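Side-chain contact in 3-oxoacyl-(Acyl-carrier protein) synthase (Burkholderia xenovorans, PDB 4EFI), which probably catalyses the condensation step of fatty-acid synthesis as a 3-oxoacyl-[acyl-carrier-protein] synthase of the thiolase superfamily: residues Q63-A66 with G67-C70. Residues are numbered along the deposited sequence; the frame is centred on the assembly and turned at random.
Sequences QTSA and GDLC
Two first torsions set up the exchange between S65 and D68. In S65, chi1 of 70° turns OG in over the backbone, flanked by N and C, from where it can reach forward to the start of the helix. In D68, chi1 of -66° swings the carboxylate back along the chain, with CG anti to the carbonyl carbon. S65 OG then accepts from D68 N at 3.1 Å, and D68 OD2 accepts from S65 N at 2.9 Å. This second bond is fairly straight at the hydrogen, although the amide meets OD2 from above the carboxylate plane, 37° out of it. The reciprocal pair is a capping box: S65 is the N-cap of helix 66-81, which follows the loop after strand 56-58; S65 OG takes up a first-turn N-H, that of D68, and D68 returns the bond to the N-H of the N-cap residue itself. S65 OG also hydrogen-bonds N99 OD1, while D68 OD1 is in a salt bridge with R71. A carboxylate at this end of the helix probably interacts favourably with its dipole. Regular helical bonding begins at once, with L69 N donating to S65 O at 3.0 Å and C70 N to A66 O at 2.9 Å. On the buried side, the CG2 methyl of T64 packs 3.8 Å from CD2 of L69, the two side chains crossing roughly perpendicular to each other. T64 OG1 turns instead to D61 OD1, and L69 also packs against P27 and the C-terminal T354.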
ATOM      1  N   GLN A  63      19.153  -0.604 -10.145  1.00 17.43           N
ATOM      2  CA  GLN A  63      19.661   0.412  -9.232  1.00 18.74           C
ATOM      3  C   GLN A  63      18.593   1.213  -8.490  1.00 17.73           C
ATOM      4  O   GLN A  63      18.934   2.121  -7.719  1.00 20.12           O
ATOM      5  CB  GLN A  63      20.548   1.410  -9.978  1.00 20.34           C
ATOM      6  CG  GLN A  63      19.807   2.240 -11.020  1.00 28.02           C
ATOM      7  CD  GLN A  63      19.958   1.672 -12.425  1.00 31.19           C
ATOM      8  OE1 GLN A  63      19.861   0.455 -12.642  1.00 29.15           O
ATOM      9  NE2 GLN A  63      20.203   2.553 -13.388  1.00 31.08           N
ATOM     10  N   THR A  64      17.319   0.949  -8.755  1.00 15.06           N
ATOM     11  CA  THR A  64      16.228   1.677  -8.120  1.00 15.54           C
ATOM     12  C   THR A  64      15.510   0.798  -7.096  1.00 13.06           C
ATOM     13  O   THR A  64      14.946  -0.249  -7.439  1.00 13.83           O
ATOM     14  CB  THR A  64      15.187   2.125  -9.156  1.00 14.09           C
ATOM     15  OG1 THR A  64      15.814   2.993 -10.115  1.00 16.45           O
ATOM     16  CG2 THR A  64      14.037   2.863  -8.543  1.00 16.63           C
ATOM     17  N   SER A  65      15.504   1.245  -5.860  1.00 11.95           N
ATOM     18  CA  SER A  65      14.835   0.526  -4.783  1.00 11.74           C
ATOM     19  C   SER A  65      13.571   1.257  -4.350  1.00 11.05           C
ATOM     20  O   SER A  65      13.338   2.417  -4.707  1.00 10.81           O
ATOM     21  CB  SER A  65      15.768   0.387  -3.578  1.00 11.74           C
ATOM     22  OG  SER A  65      15.945   1.663  -2.976  1.00 12.21           O
ATOM     23  N   ALA A  66      12.805   0.599  -3.481  1.00 11.53           N
ATOM     24  CA  ALA A  66      11.644   1.215  -2.851  1.00 11.51           C
ATOM     25  C   ALA A  66      12.064   2.450  -2.078  1.00 11.49           C
ATOM     26  O   ALA A  66      11.396   3.481  -2.134  1.00 11.66           O
ATOM     27  CB  ALA A  66      10.951   0.213  -1.936  1.00 10.99           C
ATOM     28  N   GLY A  67      13.196   2.372  -1.382  1.00 10.33           N
ATOM     29  CA  GLY A  67      13.738   3.521  -0.690  1.00 12.01           C
ATOM     30  C   GLY A  67      13.994   4.690  -1.633  1.00 10.66           C
ATOM     31  O   GLY A  67      13.812   5.864  -1.268  1.00 12.33           O
ATOM     32  N   ASP A  68      14.533   4.401  -2.809  1.00 10.91           N
ATOM     33  CA  ASP A  68      14.812   5.474  -3.774  1.00 12.21           C
ATOM     34  C   ASP A  68      13.506   6.136  -4.237  1.00 12.10           C
ATOM     35  O   ASP A  68      13.434   7.360  -4.395  1.00 12.31           O
ATOM     36  CB  ASP A  68      15.534   4.938  -5.016  1.00 12.87           C
ATOM     37  CG  ASP A  68      16.936   4.419  -4.753  1.00 12.03           C
ATOM     38  OD1 ASP A  68      17.648   4.995  -3.881  1.00 15.06           O
ATOM     39  OD2 ASP A  68      17.317   3.446  -5.439  1.00 13.11           O
ATOM     40  N   LEU A  69      12.494   5.335  -4.523  1.00 11.94           N
ATOM     41  CA  LEU A  69      11.210   5.846  -4.973  1.00 11.98           C
ATOM     42  C   LEU A  69      10.587   6.702  -3.903  1.00 10.86           C
ATOM     43  O   LEU A  69      10.065   7.793  -4.182  1.00 11.91           O
ATOM     44  CB  LEU A  69      10.266   4.699  -5.344  1.00 11.26           C
ATOM     45  CG  LEU A  69      10.701   3.810  -6.516  1.00 12.17           C
ATOM     46  CD1 LEU A  69       9.792   2.604  -6.666  1.00 12.18           C
ATOM     47  CD2 LEU A  69      10.737   4.614  -7.813  1.00 13.30           C
ATOM     48  N   CYS A  70      10.628   6.235  -2.659  1.00 11.75           N
ATOM     49  CA  CYS A  70      10.135   7.037  -1.541  1.00 12.09           C
ATOM     50  C   CYS A  70      10.932   8.307  -1.327  1.00 12.39           C
ATOM     51  O   CYS A  70      10.341   9.337  -1.005  1.00 12.56           O
ATOM     52  CB  CYS A  70      10.118   6.231  -0.243  1.00 12.33           C
ATOM     53  SG  CYS A  70       8.932   4.840  -0.242  1.00 12.63           S
TER